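Local coordinates for fructooligosaccharide ABC transporter substrate-binding protein FusA (Streptococcus pneumoniae, PDB 5G5Y), which binds fructooligosaccharides of short and long chain length, preferring tetrasaccharides and larger, as the solute-binding subunit of the FusABC-MsmK import system, at residues D207-V212 and D444-K449; V218-D223 and Y473-Y478; N420-V425 and A480-Y485; A451-N456 and D464-E469. All blocks are in the same frame, centred on the assembly; numbering follows the deposited sequence.

Overall arrangement
Contacts 1 to 3 set a two-stranded hairpin and a nearby loop against helices 429-455 and 475-492, and contact 4 joins helix 429-455 to helix 459-472. Contacts 1 and 2, with centres 9 Å apart, share the hairpin: Val211 O and Asp219 N lie 2.8 Å apart across it. Contact 2 holds a calcium site spanning the end of strand 218-220 and the turn after it, and contact 4 joins that turn through Tyr466 OH, 2.7 Å from Ala222 O. Contact 3 lies about 12 Å from contact 2, centre to centre, farther along helix 475-492, clear of contact 4. Contact 1 comes near the sugar site: the Asp207 side chain is about 6 Å from that of substrate-binding Asn191.

Contact 1. Residues D207-V212 and D444-K449; sequences DDHLVV and DYIYRK
His209 and Tyr447 both carry CG opposite their own carbonyl carbon and beside the backbone N (chi1 -50° and -75°), and with these rotations their rings reach each other across a gap that keeps the nearest backbones well apart, His209 CA to Ile446 CA being 9.6 Å. The rings form an offset edge-to-face pair: the imidazole edge is directed at the tyrosine face, with ring centroids of His209 and Tyr447 5.4 Å apart and planes at 64°. The closest atoms are His209 CE1 and Tyr447 OH at 3.7 Å, so the overlap is displaced toward the phenol end. One residue earlier on the helix, the Ile446 side chain comes head-on toward that of His209. Its CG2 lies 3.8 Å from His209 NE2, while its CD1 is 4.0 Å from His209 CD2; two methyls thus follow one side of the five-membered ring.

Polar partners fix the rims. His209 ND1 bonds to Asp205, which limits rotation of the imidazole. Tyr447 OH bonds to Asn189 and to Lys195, and Lys195 also forms a salt bridge with Asp207. Asp207 OD1 and Tyr447 OH, 3.9 Å apart, are therefore linked through that lysine. The contact lays the entry to strand 210-212 against helix 429-455, where Ile446 also packs on Phe220 of strand 218-220 and on Leu470 of helix 459-472.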
# COMPACT_ATOMS: atom_id res chain seq x y z
N ASP A 207 3.54 0.83 -10.28
CA ASP A 207 4.63 1.68 -9.74
C ASP A 207 5.97 0.97 -9.68
O ASP A 207 6.98 1.65 -9.62
CB ASP A 207 4.24 2.27 -8.38
CG ASP A 207 3.19 3.37 -8.49
OD1 ASP A 207 2.95 3.85 -9.63
OD2 ASP A 207 2.61 3.76 -7.45
N ASP A 208 5.99 -0.36 -9.68
CA ASP A 208 7.25 -1.13 -9.77
C ASP A 208 7.68 -1.43 -11.22
O ASP A 208 8.75 -1.98 -11.44
CB ASP A 208 7.11 -2.48 -9.08
CG ASP A 208 6.79 -2.35 -7.60
OD1 ASP A 208 7.43 -1.56 -6.90
OD2 ASP A 208 5.86 -3.04 -7.12
N HIS A 209 6.83 -1.08 -12.19
CA HIS A 209 6.98 -1.50 -13.59
C HIS A 209 7.24 -2.99 -13.72
O HIS A 209 8.05 -3.42 -14.54
CB HIS A 209 8.06 -0.70 -14.31
CG HIS A 209 7.94 0.78 -14.14
ND1 HIS A 209 6.81 1.48 -14.51
CD2 HIS A 209 8.79 1.69 -13.61
CE1 HIS A 209 6.95 2.75 -14.16
NE2 HIS A 209 8.15 2.90 -13.64
N LEU A 210 6.60 -3.78 -12.86
CA LEU A 210 6.86 -5.21 -12.82
C LEU A 210 5.58 -5.99 -12.57
O LEU A 210 4.94 -5.82 -11.52
CB LEU A 210 7.88 -5.51 -11.74
CG LEU A 210 8.58 -6.85 -11.84
CD1 LEU A 210 9.65 -6.80 -12.92
CD2 LEU A 210 9.23 -7.16 -10.50
N VAL A 211 5.23 -6.85 -13.53
CA VAL A 211 4.14 -7.83 -13.36
C VAL A 211 4.69 -9.26 -13.46
O VAL A 211 5.86 -9.45 -13.80
CB VAL A 211 2.98 -7.59 -14.37
CG1 VAL A 211 2.36 -6.22 -14.11
CG2 VAL A 211 3.45 -7.71 -15.81
N VAL A 212 3.84 -10.24 -13.18
CA VAL A 212 4.22 -11.66 -13.27
C VAL A 212 3.25 -12.31 -14.23
O VAL A 212 2.07 -12.32 -13.95
CB VAL A 212 4.14 -12.42 -11.93
CG1 VAL A 212 4.63 -13.86 -12.09
CG2 VAL A 212 4.96 -11.71 -10.88
N ASP A 444 13.71 7.60 -12.27
CA ASP A 444 13.44 8.98 -12.70
C ASP A 444 13.56 9.10 -14.21
O ASP A 444 12.79 9.81 -14.82
CB ASP A 444 14.36 10.00 -12.00
CG ASP A 444 14.05 10.17 -10.48
OD1 ASP A 444 12.91 10.00 -10.06
OD2 ASP A 444 14.97 10.52 -9.70
N TYR A 445 14.50 8.37 -14.81
CA TYR A 445 14.67 8.34 -16.28
C TYR A 445 13.42 7.83 -17.01
O TYR A 445 12.96 8.39 -18.02
CB TYR A 445 15.89 7.49 -16.66
CG TYR A 445 16.05 7.25 -18.13
CD1 TYR A 445 16.51 8.27 -18.98
CD2 TYR A 445 15.75 6.03 -18.69
CE1 TYR A 445 16.64 8.05 -20.34
CE2 TYR A 445 15.87 5.79 -20.04
CZ TYR A 445 16.31 6.82 -20.88
OH TYR A 445 16.42 6.59 -22.24
N ILE A 446 12.86 6.73 -16.50
CA ILE A 446 11.64 6.18 -17.07
C ILE A 446 10.51 7.25 -17.07
O ILE A 446 9.81 7.45 -18.09
CB ILE A 446 11.20 4.92 -16.29
CG1 ILE A 446 12.13 3.75 -16.64
CG2 ILE A 446 9.74 4.55 -16.61
CD1 ILE A 446 12.06 2.63 -15.66
N TYR A 447 10.33 7.93 -15.96
CA TYR A 447 9.29 8.96 -15.90
C TYR A 447 9.64 10.20 -16.72
O TYR A 447 8.75 10.82 -17.27
CB TYR A 447 8.94 9.32 -14.47
CG TYR A 447 8.09 8.25 -13.75
CD1 TYR A 447 6.97 7.67 -14.36
CD2 TYR A 447 8.41 7.82 -12.47
CE1 TYR A 447 6.22 6.69 -13.70
CE2 TYR A 447 7.67 6.85 -11.81
CZ TYR A 447 6.56 6.30 -12.43
OH TYR A 447 5.81 5.36 -11.77
N ARG A 448 10.90 10.57 -16.79
CA ARG A 448 11.29 11.72 -17.61
C ARG A 448 10.95 11.47 -19.09
O ARG A 448 10.34 12.32 -19.73
CB ARG A 448 12.77 12.04 -17.45
CG ARG A 448 13.18 13.29 -18.27
CD ARG A 448 14.63 13.70 -18.08
NE ARG A 448 15.64 12.75 -18.56
CZ ARG A 448 16.07 12.63 -19.82
NH1 ARG A 448 15.54 13.33 -20.83
NH2 ARG A 448 17.05 11.77 -20.09
N LYS A 449 11.31 10.30 -19.61
CA LYS A 449 11.04 10.00 -21.00
C LYS A 449 9.54 9.92 -21.26
O LYS A 449 9.05 10.45 -22.25
CB LYS A 449 11.74 8.70 -21.41
CG LYS A 449 13.27 8.78 -21.36
CD LYS A 449 13.85 9.91 -22.20
CE LYS A 449 13.40 9.81 -23.64
NZ LYS A 449 14.12 10.79 -24.46

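Contact 2. Residues V218-D223 and Y473-Y478; sequences VDFTAD and YGLSDY. With CA (calcium ion), chain D.
Leu475 CD1 stands almost exactly over the centre of the Phe220 ring, only 9° off the ring normal and 3.6 Å from its centroid, while the backbone of that same phenylalanine holds a calcium ion. This is a CH-pi contact of nearly ideal alignment. With CG of Leu475 anti to its backbone N (chi1 -178°), the branch extends from the first turn of the helix toward the strand. The second methyl serves another neighbour: Leu475 CD2 is 3.6 Å from Asp223 OD2, the carboxylate oxygen turned away from the metal.

On the metal side, Asp219 OD1 and Phe220 O each bind calcium at 2.4 Å, and Asp223 OD1 does so at 2.5 Å. Both aspartates ligate through one oxygen, since Asp219 OD2 is 4.2 Å and Asp223 OD2 4.0 Å from the ion. Three waters and Asn224 OD1 bring the ligand count to seven. One of these waters also accepts a bond from Phe220 N at 2.9 Å, so Phe220 contributes its carbonyl directly and its N-H through the second shell. Its side chain meanwhile faces the helix. Calcium binding by FusA is essential for translocation of fructooligosaccharides by the transporter.

Gly474 closes the preceding helix with a Schellman motif and occupies the N-cap of the next, so Leu475 is the first residue of helix 475-492 after the junction. Met442 and Ile446 of helix 429-455, with Leu470 and Leu479, enclose the Phe220 ring beside strand 218-220.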
# COMPACT_ATOMS: atom_id res chain seq x y z
N VAL A 218 8.66 -13.03 -14.76
CA VAL A 218 8.50 -11.64 -14.34
C VAL A 218 8.63 -10.81 -15.62
O VAL A 218 9.40 -11.15 -16.50
CB VAL A 218 9.53 -11.22 -13.26
CG1 VAL A 218 9.46 -12.12 -12.03
CG2 VAL A 218 10.95 -11.22 -13.79
N ASP A 219 7.83 -9.76 -15.75
CA ASP A 219 7.86 -8.89 -16.94
C ASP A 219 8.02 -7.43 -16.55
O ASP A 219 7.23 -6.89 -15.75
CB ASP A 219 6.56 -9.13 -17.74
CG ASP A 219 6.49 -8.34 -19.06
OD1 ASP A 219 7.53 -7.96 -19.62
OD2 ASP A 219 5.37 -8.13 -19.56
N PHE A 220 9.06 -6.78 -17.08
CA PHE A 220 9.25 -5.34 -16.90
C PHE A 220 8.29 -4.62 -17.84
O PHE A 220 8.33 -4.86 -19.04
CB PHE A 220 10.69 -4.93 -17.16
CG PHE A 220 11.00 -3.52 -16.78
CD1 PHE A 220 11.15 -3.18 -15.46
CD2 PHE A 220 11.18 -2.55 -17.77
CE1 PHE A 220 11.48 -1.88 -15.11
CE2 PHE A 220 11.49 -1.24 -17.41
CZ PHE A 220 11.64 -0.93 -16.08
N THR A 221 7.39 -3.83 -17.30
CA THR A 221 6.31 -3.31 -18.12
C THR A 221 6.73 -2.14 -19.01
O THR A 221 6.13 -1.90 -20.04
CB THR A 221 5.14 -2.86 -17.24
OG1 THR A 221 5.64 -1.93 -16.29
CG2 THR A 221 4.51 -4.05 -16.53
N ALA A 222 7.76 -1.41 -18.61
CA ALA A 222 8.08 -0.19 -19.28
C ALA A 222 9.04 -0.31 -20.50
O ALA A 222 9.46 0.71 -21.02
CB ALA A 222 8.59 0.82 -18.27
N ASP A 223 9.34 -1.52 -20.96
CA ASP A 223 9.97 -1.72 -22.29
C ASP A 223 9.10 -2.55 -23.25
O ASP A 223 9.61 -3.05 -24.24
CB ASP A 223 11.35 -2.37 -22.12
CG ASP A 223 11.27 -3.82 -21.63
OD1 ASP A 223 10.16 -4.25 -21.21
OD2 ASP A 223 12.33 -4.49 -21.68
N TYR A 473 21.62 0.81 -17.84
CA TYR A 473 21.36 0.93 -16.42
C TYR A 473 21.20 -0.41 -15.69
O TYR A 473 21.07 -0.41 -14.46
CB TYR A 473 20.12 1.76 -16.13
CG TYR A 473 20.25 3.24 -16.37
CD1 TYR A 473 21.33 3.98 -15.88
CD2 TYR A 473 19.27 3.92 -17.06
CE1 TYR A 473 21.41 5.35 -16.07
CE2 TYR A 473 19.33 5.28 -17.25
CZ TYR A 473 20.41 5.99 -16.76
OH TYR A 473 20.44 7.33 -17.01
N GLY A 474 21.15 -1.51 -16.42
CA GLY A 474 21.19 -2.83 -15.81
C GLY A 474 19.87 -3.58 -15.79
O GLY A 474 19.67 -4.47 -14.95
N LEU A 475 18.96 -3.24 -16.71
CA LEU A 475 17.64 -3.87 -16.73
C LEU A 475 17.71 -5.40 -16.77
O LEU A 475 16.98 -6.06 -16.02
CB LEU A 475 16.80 -3.36 -17.90
CG LEU A 475 15.37 -3.92 -17.99
CD1 LEU A 475 14.62 -3.55 -16.73
CD2 LEU A 475 14.69 -3.41 -19.25
N SER A 476 18.57 -6.00 -17.61
CA SER A 476 18.61 -7.45 -17.65
C SER A 476 19.04 -8.05 -16.32
O SER A 476 18.51 -9.08 -15.92
CB SER A 476 19.48 -8.00 -18.79
OG SER A 476 20.82 -7.61 -18.63
N ASP A 477 19.97 -7.42 -15.61
CA ASP A 477 20.39 -7.92 -14.30
C ASP A 477 19.28 -7.79 -13.27
O ASP A 477 19.08 -8.70 -12.46
CB ASP A 477 21.63 -7.18 -13.81
CG ASP A 477 22.89 -7.53 -14.61
OD1 ASP A 477 22.94 -8.55 -15.32
OD2 ASP A 477 23.85 -6.76 -14.53
N TYR A 478 18.62 -6.65 -13.29
CA TYR A 478 17.45 -6.36 -12.45
C TYR A 478 16.40 -7.49 -12.54
O TYR A 478 15.98 -8.07 -11.53
CB TYR A 478 16.83 -5.03 -12.90
CG TYR A 478 15.70 -4.51 -12.05
CD1 TYR A 478 15.98 -3.85 -10.87
CD2 TYR A 478 14.37 -4.68 -12.41
CE1 TYR A 478 14.99 -3.36 -10.06
CE2 TYR A 478 13.34 -4.18 -11.59
CZ TYR A 478 13.69 -3.52 -10.42
OH TYR A 478 12.78 -2.98 -9.55
CA CA D . 8.93 -6.35 -20.79
O HOH W 1 10.69 -7.62 -19.39
O HOH W 2 8.53 -8.31 -21.98
O HOH W 3 10.27 -7.20 -22.69

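Contact 3. Residues N420-V425 and A480-Y485; sequences NNYPRV and AIKQKY
The irregular segment around Tyr422 and Val425 approaches helix 475-492 more closely at its far end, CA to CA being 8.7 Å for Tyr422 with Lys482 but 6.8 Å for Val425 with Tyr485. The longer gap is spanned by the tyrosine. With CG anti to the backbone N (chi1 -168°), the Tyr422 ring extends to the helix and its OH donates to Lys482 O at 2.8 Å. The hydroxyl lies in the carbonyl plane on a lone pair, at a C=O...O angle of 112°, well to one side of the C=O direction. Lys482 O is thus met at the ring's edge, close to the ring plane.

Lys482 bends at chi2 (-77°), turning its aliphatic chain across the phenol end, about at right angles to the tyrosine, so that its CD lies 3.6 Å from Tyr422 OH. From the next turn, Tyr485 CB is 3.6 Å from Tyr422 OH. That methylene carbon also takes the valine: Val425 CG2 touches Tyr485 CB at 3.6 Å, while the Tyr485 ring leads away and its OH is hydrogen-bonded to Asp431 OD2 and accepts from Thr428 N. Pro423 CD rests over one face of the Tyr422 ring, toward its rim.

Between the two touching residues, Arg424 is the centre of an inverse gamma turn, closed by a weak bond from Val425 N to Pro423 O. The turn brings Val425 back toward the helix, and the arrangement is that of a loop between helices 399-412 and 429-455 clamped onto the C-terminal helix by a tyrosine-to-carbonyl bond and an apolar flank.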
# COMPACT_ATOMS: atom_id res chain seq x y z
N ASN A 420 -0.81 -14.33 -10.42
CA ASN A 420 0.08 -13.82 -9.41
C ASN A 420 0.47 -12.39 -9.62
O ASN A 420 0.46 -11.88 -10.74
CB ASN A 420 1.35 -14.68 -9.35
CG ASN A 420 1.07 -16.05 -8.71
OD1 ASN A 420 0.59 -16.13 -7.58
ND2 ASN A 420 1.28 -17.08 -9.44
N ASN A 421 0.84 -11.77 -8.52
CA ASN A 421 1.64 -10.51 -8.54
C ASN A 421 3.04 -10.82 -7.98
O ASN A 421 3.37 -12.00 -7.78
CB ASN A 421 0.92 -9.35 -7.83
CG ASN A 421 0.73 -9.58 -6.35
OD1 ASN A 421 1.13 -10.61 -5.83
ND2 ASN A 421 0.13 -8.61 -5.66
N TYR A 422 3.88 -9.80 -7.81
CA TYR A 422 5.28 -10.01 -7.39
C TYR A 422 5.33 -9.98 -5.85
O TYR A 422 4.90 -8.98 -5.25
CB TYR A 422 6.23 -8.92 -7.95
CG TYR A 422 7.67 -9.37 -7.73
CD1 TYR A 422 8.25 -10.27 -8.60
CD2 TYR A 422 8.39 -8.98 -6.61
CE1 TYR A 422 9.54 -10.75 -8.37
CE2 TYR A 422 9.68 -9.47 -6.36
CZ TYR A 422 10.24 -10.36 -7.23
OH TYR A 422 11.53 -10.81 -7.00
N PRO A 423 5.87 -11.04 -5.22
CA PRO A 423 5.81 -11.13 -3.77
C PRO A 423 6.87 -10.26 -3.07
O PRO A 423 7.95 -10.01 -3.61
CB PRO A 423 6.06 -12.61 -3.51
CG PRO A 423 6.92 -13.04 -4.63
CD PRO A 423 6.50 -12.24 -5.82
N ARG A 424 6.55 -9.84 -1.86
CA ARG A 424 7.42 -8.97 -1.05
C ARG A 424 8.62 -9.74 -0.43
O ARG A 424 8.75 -9.75 0.77
CB ARG A 424 6.59 -8.38 0.13
CG ARG A 424 5.50 -7.39 -0.24
CD ARG A 424 6.12 -6.33 -1.12
NE ARG A 424 5.34 -5.11 -1.19
CZ ARG A 424 5.32 -4.29 -2.24
NH1 ARG A 424 6.00 -4.55 -3.35
NH2 ARG A 424 4.58 -3.20 -2.19
N VAL A 425 9.47 -10.34 -1.26
CA VAL A 425 10.51 -11.24 -0.79
C VAL A 425 11.57 -10.48 -0.01
O VAL A 425 11.76 -9.31 -0.25
CB VAL A 425 11.18 -12.01 -1.95
CG1 VAL A 425 10.23 -13.07 -2.46
CG2 VAL A 425 11.63 -11.06 -3.07
N ALA A 480 16.80 -10.56 -13.84
CA ALA A 480 17.32 -11.85 -13.41
C ALA A 480 17.25 -11.97 -11.90
O ALA A 480 16.92 -13.03 -11.39
CB ALA A 480 18.76 -12.10 -13.91
N ILE A 481 17.58 -10.90 -11.18
CA ILE A 481 17.46 -10.91 -9.72
C ILE A 481 16.00 -11.13 -9.28
O ILE A 481 15.71 -11.98 -8.42
CB ILE A 481 18.03 -9.65 -9.07
CG1 ILE A 481 19.56 -9.64 -9.25
CG2 ILE A 481 17.63 -9.61 -7.60
CD1 ILE A 481 20.16 -8.27 -9.12
N LYS A 482 15.09 -10.37 -9.88
CA LYS A 482 13.67 -10.47 -9.54
C LYS A 482 13.14 -11.87 -9.83
O LYS A 482 12.39 -12.47 -9.02
CB LYS A 482 12.87 -9.39 -10.26
CG LYS A 482 13.15 -7.95 -9.79
CD LYS A 482 12.45 -7.64 -8.48
CE LYS A 482 12.77 -6.23 -7.96
NZ LYS A 482 11.94 -5.92 -6.75
N GLN A 483 13.54 -12.43 -10.97
CA GLN A 483 13.11 -13.77 -11.34
C GLN A 483 13.68 -14.80 -10.39
O GLN A 483 13.00 -15.75 -10.04
CB GLN A 483 13.53 -14.11 -12.80
CG GLN A 483 12.95 -15.38 -13.33
CD GLN A 483 11.46 -15.27 -13.57
OE1 GLN A 483 11.03 -14.46 -14.37
NE2 GLN A 483 10.68 -16.14 -12.94
N LYS A 484 14.94 -14.64 -9.97
CA LYS A 484 15.53 -15.55 -9.02
C LYS A 484 14.71 -15.64 -7.72
O LYS A 484 14.39 -16.73 -7.24
CB LYS A 484 16.98 -15.14 -8.74
CG LYS A 484 17.74 -16.00 -7.72
CD LYS A 484 19.16 -15.47 -7.52
CE LYS A 484 19.19 -14.23 -6.65
NZ LYS A 484 20.57 -13.79 -6.29
N TYR A 485 14.41 -14.50 -7.13
CA TYR A 485 13.62 -14.50 -5.91
C TYR A 485 12.18 -15.00 -6.11
O TYR A 485 11.63 -15.65 -5.22
CB TYR A 485 13.65 -13.14 -5.24
CG TYR A 485 14.97 -12.88 -4.58
CD1 TYR A 485 15.26 -13.42 -3.33
CD2 TYR A 485 15.97 -12.13 -5.23
CE1 TYR A 485 16.48 -13.22 -2.73
CE2 TYR A 485 17.19 -11.91 -4.62
CZ TYR A 485 17.45 -12.48 -3.38
OH TYR A 485 18.68 -12.30 -2.75

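Contact 4. Residues A451-N456 and D464-E469; sequences AEWIVN and DDYKKE
Trp453 and Tyr466 lie across from each other in an alpha-alpha hairpin, their CA atoms 11.4 Å apart, in two helices (429-455 and 459-472) that are joined by a short connection and run in roughly opposite directions. A gap of this width is closed by two large aromatic side chains. Trp453 places CG beside its backbone N (chi1 -67°), directing the indole's six-membered ring at the partner helix, while Tyr466 offers a broad face. The pair is edge-to-face: centroids of the Trp453 six-membered ring and the Tyr466 ring are 4.8 Å apart and the planes meet at 77°.

Both polar ends are engaged outside the pair. Trp453 NE1 bonds to Glu462, which also forms a salt bridge with Lys449; this bond at the pyrrole N-H probably restrains the indole's rotation. The Tyr466 hydroxyl is hydrogen-bonded to Ala222 O, in the calcium-binding turn. Val231 of helix 225-239 packs on Trp453, while Ile446 and the Trp463 ring adjoin Tyr466. Trp453 CH2 stands over the centre of the Tyr466 ring, 3.4 Å above its plane and 3.5 Å from Tyr466 CG.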
# COMPACT_ATOMS: atom_id res chain seq x y z
N ALA A 451 7.14 11.52 -19.69
CA ALA A 451 6.61 12.88 -19.67
C ALA A 451 6.96 13.59 -21.00
O ALA A 451 6.11 14.25 -21.58
CB ALA A 451 7.16 13.64 -18.48
N GLU A 452 8.21 13.42 -21.46
CA GLU A 452 8.68 14.06 -22.71
C GLU A 452 7.91 13.57 -23.89
O GLU A 452 7.57 14.35 -24.78
CB GLU A 452 10.16 13.78 -22.99
CG GLU A 452 11.10 14.51 -22.07
CD GLU A 452 12.58 14.12 -22.28
OE1 GLU A 452 12.90 13.46 -23.31
OE2 GLU A 452 13.41 14.48 -21.38
N TRP A 453 7.65 12.27 -23.93
CA TRP A 453 6.90 11.70 -25.00
C TRP A 453 5.48 12.17 -25.07
O TRP A 453 4.88 12.15 -26.15
CB TRP A 453 6.94 10.19 -24.97
CG TRP A 453 8.33 9.66 -25.27
CD1 TRP A 453 9.27 10.19 -26.10
CD2 TRP A 453 8.89 8.47 -24.74
NE1 TRP A 453 10.41 9.39 -26.11
CE2 TRP A 453 10.18 8.31 -25.30
CE3 TRP A 453 8.40 7.48 -23.88
CZ2 TRP A 453 10.99 7.23 -25.01
CZ3 TRP A 453 9.22 6.39 -23.58
CH2 TRP A 453 10.47 6.26 -24.15
N ILE A 454 4.92 12.58 -23.93
CA ILE A 454 3.56 13.11 -23.89
C ILE A 454 3.53 14.61 -24.23
O ILE A 454 2.67 15.05 -25.02
CB ILE A 454 2.91 12.85 -22.52
CG1 ILE A 454 2.67 11.34 -22.36
CG2 ILE A 454 1.59 13.64 -22.39
CD1 ILE A 454 2.51 10.89 -20.92
N VAL A 455 4.43 15.38 -23.62
CA VAL A 455 4.40 16.83 -23.76
C VAL A 455 5.08 17.27 -25.05
O VAL A 455 4.62 18.22 -25.66
CB VAL A 455 5.01 17.55 -22.56
CG1 VAL A 455 5.03 19.06 -22.78
CG2 VAL A 455 4.21 17.23 -21.29
N ASN A 456 6.15 16.59 -25.46
CA ASN A 456 6.88 16.94 -26.69
C ASN A 456 6.56 15.99 -27.85
O ASN A 456 6.43 16.41 -28.99
CB ASN A 456 8.38 16.99 -26.44
CG ASN A 456 9.17 17.31 -27.71
OD1 ASN A 456 9.11 18.41 -28.18
ND2 ASN A 456 9.84 16.33 -28.28
N ASP A 464 13.73 2.76 -29.42
CA ASP A 464 14.82 1.76 -29.46
C ASP A 464 16.03 2.20 -28.62
O ASP A 464 16.57 1.40 -27.83
CB ASP A 464 15.23 1.38 -30.90
CG ASP A 464 14.25 0.42 -31.57
OD1 ASP A 464 13.30 -0.09 -30.92
OD2 ASP A 464 14.44 0.15 -32.77
N ASP A 465 16.41 3.47 -28.72
CA ASP A 465 17.54 3.95 -27.89
C ASP A 465 17.21 3.97 -26.39
O ASP A 465 18.08 3.79 -25.54
CB ASP A 465 18.00 5.36 -28.28
CG ASP A 465 18.82 5.39 -29.57
OD1 ASP A 465 19.23 4.34 -30.08
OD2 ASP A 465 19.06 6.50 -30.08
N TYR A 466 15.95 4.24 -26.07
CA TYR A 466 15.50 4.22 -24.69
C TYR A 466 15.66 2.85 -24.09
O TYR A 466 16.16 2.73 -22.99
CB TYR A 466 14.05 4.69 -24.61
CG TYR A 466 13.19 4.21 -23.45
CD1 TYR A 466 13.18 4.90 -22.24
CD2 TYR A 466 12.29 3.15 -23.61
CE1 TYR A 466 12.34 4.52 -21.17
CE2 TYR A 466 11.45 2.76 -22.57
CZ TYR A 466 11.47 3.45 -21.36
OH TYR A 466 10.62 3.10 -20.37
N LYS A 467 15.23 1.82 -24.80
CA LYS A 467 15.42 0.45 -24.32
C LYS A 467 16.91 0.11 -24.14
O LYS A 467 17.28 -0.50 -23.15
CB LYS A 467 14.75 -0.56 -25.24
CG LYS A 467 13.24 -0.47 -25.19
CD LYS A 467 12.57 -1.64 -25.91
CE LYS A 467 12.82 -1.66 -27.42
NZ LYS A 467 12.23 -2.90 -27.97
N LYS A 468 17.76 0.59 -25.05
CA LYS A 468 19.21 0.43 -24.89
C LYS A 468 19.75 1.11 -23.62
O LYS A 468 20.65 0.59 -22.95
CB LYS A 468 19.96 0.99 -26.11
CG LYS A 468 19.74 0.22 -27.40
CD LYS A 468 20.58 0.85 -28.51
CE LYS A 468 20.23 0.34 -29.90
NZ LYS A 468 19.93 -1.11 -29.89
N GLU A 469 19.21 2.28 -23.31
CA GLU A 469 19.60 3.04 -22.13
C GLU A 469 19.20 2.27 -20.85
O GLU A 469 19.95 2.20 -19.90
CB GLU A 469 18.94 4.41 -22.17
CG GLU A 469 19.72 5.47 -21.52
CD GLU A 469 21.09 5.71 -22.16
OE1 GLU A 469 21.35 5.48 -23.35
OE2 GLU A 469 21.88 6.23 -21.42